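Local coordinates for protein acyl-CoA dehydrogenase (Mycobacterium thermoresistibile, PDB 3NF4) that binds flavin adenine dinucleotide and, as an acyl-CoA dehydrogenase, probably oxidises acyl-CoA thioesters to their 2,3-enoyl forms, at residues 36-40 against 356-360; 90-94 against 212-216. All blocks are in the same frame, centred on the assembly; numbering follows the deposited sequence.

How the interactions relate
After helix 18-35 the chain enters 36-40 and helix 39-45, and much later this segment meets 356-360, which runs into helix 357-367; interaction 1 thus closes a loop of 315 residues, joining the N-terminal and C-terminal domains of the acyl-CoA dehydrogenase. Within that loop, interaction 2 closes a smaller one, bringing the beginning of helix 92-104 to the connection before strand 217-228 and so tying the N-terminal domain to the middle domain. The two contacts are neighbours in space as well: their centres lie 10 Å apart, and Val39 CG2 of interaction 1 packs on Trp91 CG of interaction 2 at 3.5 Å.

Interaction 1 of 2, residues 36-40 against 356-360; sequences DPIVD and RVERY
Arg356 reaches across to Asp36 and Asp40 and shows how one guanidinium can serve two carboxylates four residues apart. From CB the side chain leaves with CG anti to its carbonyl carbon (chi1 -72°) and then runs extended to NE, a shape that carries the charge well beyond its own backbone. CG and CD pass Asp40 OD1, each 3.7 Å from it. The single N-H of NE is then shared between both oxygens of that carboxylate, each through its syn lone pair. Asp40 OD1 is the nearer, 2.9 Å from Arg356 NE, but is tilted 29° from the guanidinium plane. Asp40 OD2, 3.2 Å from Arg356 NE, lies near that plane. At the far end NH1 and NH2 both grip one oxygen, Asp36 OD2, with NH1 3.1 Å from it and almost in line with its C-O bond. NH2 comes to the same oxygen from above the carboxylate plane, which stands 87° from the guanidinium. NH2 also makes weak bonds to Asp36 O and to a water that links Asp36 O with Asp40 N.

Arg359 joins from its helix, its chain bent at chi3, which brings NH2 to 2.8 Å from Asp40 OD1. That oxygen therefore accepts from two arginines, and the shared negative charge probably eases their proximity. Val39 adds an apolar side to the network: its CG1 lies 3.6 Å from Arg356 NH2, and CG2 approaches the Arg359 guanidinium obliquely.

The four charged residues make a salt-bridge network that joins the turn leading into helix 39-45 to the residues around the N-terminal end of helix 357-367. Arg359 has a second acidic partner in Glu363, one turn along its own helix, while Tyr360 packs on helices 247-274 and 321-346.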
loop_
_atom_site.group_PDB
_atom_site.type_symbol
_atom_site.label_atom_id
_atom_site.label_comp_id
_atom_site.label_asym_id
_atom_site.label_seq_id
_atom_site.Cartn_x
_atom_site.Cartn_y
_atom_site.Cartn_z
ATOM N N ASP A 36 -30.075 -5.811 -16.534
ATOM C CA ASP A 36 -29.073 -6.839 -16.874
ATOM C C ASP A 36 -29.014 -7.348 -18.334
ATOM O O ASP A 36 -27.919 -7.592 -18.837
ATOM C CB ASP A 36 -29.189 -8.027 -15.913
ATOM C CG ASP A 36 -28.095 -9.080 -16.132
ATOM O OD1 ASP A 36 -28.435 -10.234 -16.456
ATOM O OD2 ASP A 36 -26.885 -8.757 -15.999
ATOM N N PRO A 37 -30.175 -7.527 -19.014
ATOM C CA PRO A 37 -30.121 -8.138 -20.348
ATOM C C PRO A 37 -29.689 -7.207 -21.482
ATOM O O PRO A 37 -29.356 -7.697 -22.564
ATOM C CB PRO A 37 -31.573 -8.589 -20.609
ATOM C CG PRO A 37 -32.317 -8.417 -19.310
ATOM C CD PRO A 37 -31.566 -7.339 -18.560
ATOM N N ILE A 38 -29.722 -5.889 -21.244
ATOM C CA ILE A 38 -29.384 -4.856 -22.248
ATOM C C ILE A 38 -28.100 -4.038 -21.950
ATOM O O ILE A 38 -27.651 -3.262 -22.802
ATOM C CB ILE A 38 -30.563 -3.850 -22.448
ATOM C CG1 ILE A 38 -30.971 -3.203 -21.108
ATOM C CG2 ILE A 38 -31.769 -4.526 -23.153
ATOM C CD1 ILE A 38 -32.015 -2.083 -21.231
ATOM N N VAL A 39 -27.516 -4.197 -20.763
ATOM C CA VAL A 39 -26.419 -3.319 -20.328
ATOM C C VAL A 39 -25.134 -3.385 -21.183
ATOM O O VAL A 39 -24.551 -2.328 -21.508
ATOM C CB VAL A 39 -26.113 -3.434 -18.798
ATOM C CG1 VAL A 39 -25.741 -4.867 -18.380
ATOM C CG2 VAL A 39 -25.017 -2.442 -18.378
ATOM N N ASP A 40 -24.704 -4.595 -21.548
ATOM C CA ASP A 40 -23.477 -4.778 -22.332
ATOM C C ASP A 40 -23.564 -4.108 -23.707
ATOM O O ASP A 40 -22.599 -3.530 -24.195
ATOM C CB ASP A 40 -23.136 -6.265 -22.502
ATOM C CG ASP A 40 -22.733 -6.956 -21.175
ATOM O OD1 ASP A 40 -22.395 -6.284 -20.167
ATOM O OD2 ASP A 40 -22.749 -8.212 -21.142
ATOM N N ARG A 356 -17.029 -9.120 -18.656
ATOM C CA ARG A 356 -17.385 -7.800 -18.100
ATOM C C ARG A 356 -16.287 -7.080 -17.263
ATOM O O ARG A 356 -16.333 -5.867 -17.099
ATOM C CB ARG A 356 -18.665 -7.941 -17.268
ATOM C CG ARG A 356 -19.925 -8.157 -18.098
ATOM C CD ARG A 356 -21.169 -8.206 -17.198
ATOM N NE ARG A 356 -22.415 -8.155 -17.969
ATOM C CZ ARG A 356 -23.638 -8.359 -17.470
ATOM N NH1 ARG A 356 -23.801 -8.644 -16.185
ATOM N NH2 ARG A 356 -24.703 -8.293 -18.261
ATOM N N VAL A 357 -15.317 -7.822 -16.729
ATOM C CA VAL A 357 -14.352 -7.252 -15.768
ATOM C C VAL A 357 -13.484 -6.079 -16.319
ATOM O O VAL A 357 -13.109 -5.178 -15.559
ATOM C CB VAL A 357 -13.498 -8.342 -15.061
ATOM C CG1 VAL A 357 -14.390 -9.200 -14.194
ATOM C CG2 VAL A 357 -12.752 -9.228 -16.085
ATOM N N GLU A 358 -13.212 -6.074 -17.630
ATOM C CA GLU A 358 -12.438 -4.967 -18.218
ATOM C C GLU A 358 -13.263 -3.680 -18.229
ATOM O O GLU A 358 -12.716 -2.591 -18.014
ATOM C CB GLU A 358 -11.885 -5.307 -19.605
ATOM C CG GLU A 358 -12.956 -5.410 -20.721
ATOM C CD GLU A 358 -13.369 -4.037 -21.298
ATOM O OE1 GLU A 358 -14.503 -3.926 -21.848
ATOM O OE2 GLU A 358 -12.555 -3.083 -21.168
ATOM N N ARG A 359 -14.580 -3.803 -18.432
ATOM C CA ARG A 359 -15.469 -2.645 -18.294
ATOM C C ARG A 359 -15.535 -2.124 -16.831
ATOM O O ARG A 359 -15.511 -0.901 -16.596
ATOM C CB ARG A 359 -16.871 -2.976 -18.831
ATOM C CG ARG A 359 -17.922 -1.878 -18.570
ATOM C CD ARG A 359 -19.235 -2.023 -19.437
ATOM N NE ARG A 359 -19.995 -3.265 -19.181
ATOM C CZ ARG A 359 -20.888 -3.442 -18.203
ATOM N NH1 ARG A 359 -21.183 -2.478 -17.330
ATOM N NH2 ARG A 359 -21.514 -4.606 -18.093
ATOM N N TYR A 360 -15.628 -3.046 -15.861
ATOM C CA TYR A 360 -15.762 -2.658 -14.436
ATOM C C TYR A 360 -14.550 -1.839 -13.977
ATOM O O TYR A 360 -14.715 -0.828 -13.295
ATOM C CB TYR A 360 -16.012 -3.876 -13.509
ATOM C CG TYR A 360 -17.378 -4.587 -13.690
ATOM C CD1 TYR A 360 -18.485 -3.921 -14.235
ATOM C CD2 TYR A 360 -17.553 -5.917 -13.296
ATOM C CE1 TYR A 360 -19.715 -4.566 -14.404
ATOM C CE2 TYR A 360 -18.749 -6.556 -13.459
ATOM C CZ TYR A 360 -19.836 -5.873 -14.006
ATOM O OH TYR A 360 -21.039 -6.528 -14.137
HETATM O O HOH W 1 -26.108 -7.449 -20.991
#

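Interaction 2 of 2, residues 90-94 against 212-216; sequences RWASV and LHAVP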
loop_
_atom_site.group_PDB
_atom_site.type_symbol
_atom_site.label_atom_id
_atom_site.label_comp_id
_atom_site.label_asym_id
_atom_site.label_seq_id
_atom_site.Cartn_x
_atom_site.Cartn_y
_atom_site.Cartn_z
ATOM N N ARG A 90 -25.751 -4.154 -11.253
ATOM C CA ARG A 90 -26.155 -4.475 -12.627
ATOM C C ARG A 90 -25.691 -3.398 -13.629
ATOM O O ARG A 90 -25.163 -3.728 -14.708
ATOM C CB ARG A 90 -27.692 -4.662 -12.759
ATOM C CG ARG A 90 -28.299 -6.010 -12.272
ATOM C CD ARG A 90 -28.084 -6.200 -10.795
ATOM N NE ARG A 90 -28.881 -7.305 -10.282
ATOM C CZ ARG A 90 -28.999 -7.612 -8.997
ATOM N NH1 ARG A 90 -29.756 -8.646 -8.654
ATOM N NH2 ARG A 90 -28.372 -6.902 -8.057
ATOM N N TRP A 91 -25.884 -2.118 -13.290
ATOM C CA TRP A 91 -25.576 -1.033 -14.248
ATOM C C TRP A 91 -25.102 0.224 -13.552
ATOM O O TRP A 91 -25.948 1.034 -13.132
ATOM C CB TRP A 91 -26.822 -0.684 -15.087
ATOM C CG TRP A 91 -26.537 -0.003 -16.421
ATOM C CD1 TRP A 91 -25.418 0.725 -16.774
ATOM C CD2 TRP A 91 -27.413 0.037 -17.567
ATOM N NE1 TRP A 91 -25.533 1.169 -18.073
ATOM C CE2 TRP A 91 -26.747 0.777 -18.577
ATOM C CE3 TRP A 91 -28.685 -0.491 -17.839
ATOM C CZ2 TRP A 91 -27.313 0.998 -19.839
ATOM C CZ3 TRP A 91 -29.253 -0.266 -19.088
ATOM C CH2 TRP A 91 -28.569 0.469 -20.076
ATOM N N ALA A 92 -23.777 0.412 -13.472
ATOM C CA ALA A 92 -23.204 1.529 -12.682
ATOM C C ALA A 92 -23.656 2.903 -13.170
ATOM O O ALA A 92 -24.009 3.770 -12.366
ATOM C CB ALA A 92 -21.642 1.471 -12.635
ATOM N N SER A 93 -23.633 3.108 -14.482
ATOM C CA SER A 93 -24.056 4.386 -15.058
ATOM C C SER A 93 -25.493 4.790 -14.698
ATOM O O SER A 93 -25.752 5.937 -14.421
ATOM C CB SER A 93 -23.844 4.388 -16.571
ATOM O OG SER A 93 -24.298 5.611 -17.105
ATOM N N VAL A 94 -26.409 3.826 -14.651
ATOM C CA VAL A 94 -27.788 4.073 -14.271
ATOM C C VAL A 94 -27.934 4.459 -12.789
ATOM O O VAL A 94 -28.739 5.350 -12.423
ATOM C CB VAL A 94 -28.676 2.842 -14.630
ATOM C CG1 VAL A 94 -30.039 2.888 -13.909
ATOM C CG2 VAL A 94 -28.868 2.758 -16.167
ATOM N N LEU A 212 -18.525 4.341 -18.593
ATOM C CA LEU A 212 -19.776 4.905 -18.039
ATOM C C LEU A 212 -20.539 5.686 -19.116
ATOM O O LEU A 212 -20.904 6.848 -18.930
ATOM C CB LEU A 212 -19.454 5.804 -16.841
ATOM C CG LEU A 212 -20.314 5.888 -15.579
ATOM C CD1 LEU A 212 -20.136 4.653 -14.645
ATOM C CD2 LEU A 212 -19.996 7.225 -14.807
ATOM N N HIS A 213 -20.759 5.043 -20.256
ATOM C CA HIS A 213 -21.129 5.740 -21.498
ATOM C C HIS A 213 -22.614 6.062 -21.665
ATOM O O HIS A 213 -22.939 7.052 -22.338
ATOM C CB HIS A 213 -20.713 4.927 -22.725
ATOM C CG HIS A 213 -19.254 4.592 -22.787
ATOM N ND1 HIS A 213 -18.273 5.548 -22.962
ATOM C CD2 HIS A 213 -18.615 3.400 -22.765
ATOM C CE1 HIS A 213 -17.088 4.962 -23.015
ATOM N NE2 HIS A 213 -17.268 3.657 -22.900
ATOM N N ALA A 214 -23.503 5.237 -21.088
ATOM C CA ALA A 214 -24.922 5.236 -21.453
ATOM C C ALA A 214 -25.704 6.540 -21.194
ATOM O O ALA A 214 -26.401 7.027 -22.076
ATOM C CB ALA A 214 -25.624 4.075 -20.799
ATOM N N VAL A 215 -25.639 7.048 -19.967
ATOM C CA VAL A 215 -26.251 8.315 -19.599
ATOM C C VAL A 215 -25.204 9.391 -19.970
ATOM O O VAL A 215 -24.067 9.311 -19.502
ATOM C CB VAL A 215 -26.510 8.362 -18.072
ATOM C CG1 VAL A 215 -27.082 9.693 -17.648
ATOM C CG2 VAL A 215 -27.435 7.235 -17.625
ATOM N N PRO A 216 -25.588 10.403 -20.780
ATOM C CA PRO A 216 -24.575 11.349 -21.267
ATOM C C PRO A 216 -24.149 12.405 -20.227
ATOM O O PRO A 216 -24.924 12.764 -19.345
ATOM C CB PRO A 216 -25.272 12.018 -22.466
ATOM C CG PRO A 216 -26.757 11.972 -22.122
ATOM C CD PRO A 216 -26.961 10.849 -21.101
HETATM O O HOH W 2 -22.927 7.934 -17.493
#
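Trp91 brings the CZ2 and NE1 side of its indole to the methyl of Ala214, with CZ2 3.6 Å from Ala214 CB. The methyl meets the ring obliquely, nearest CZ2, with NE1 and CE2 a little farther. CG stands anti to the backbone N (chi1 -158°), and this swings the indole from the N-cap position of helix 92-104 toward the loop. Val94 CG2, from the first turn of that helix, sits over one ring face near the rim.

Ser93 supplies the polar side of the contact. Its OG receives a long, weak but nearly straight bond from Val215 N (3.5 Å, 165°), while Val215 CG2 lies alongside at 3.6 Å. The same hydroxyl donates to a water 2.7 Å from Ser93 OG, and that water in turn donates to Leu212 O and Val215 O. Three points on two segments thus hold one water, which gives two carbonyls of an irregular loop a partner. Leu212 closes the other side: CD1 lies 4.1 Å from Ala92 CB and also touches the backbone of Ser93, while its CG meets Ser93 CB.

Glu43 of helix 39-45 braces the junction, accepting from Trp91 NE1 and from the backbone N of both His213 and Ala214. An irregular loop seated on a helix start by mixed apolar and water-mediated contacts here joins the N-terminal and middle domains of the acyl-CoA dehydrogenase fold, beside the flavin site: the Leu212 side chain is about 5 Å from the bound flavin adenine dinucleotide.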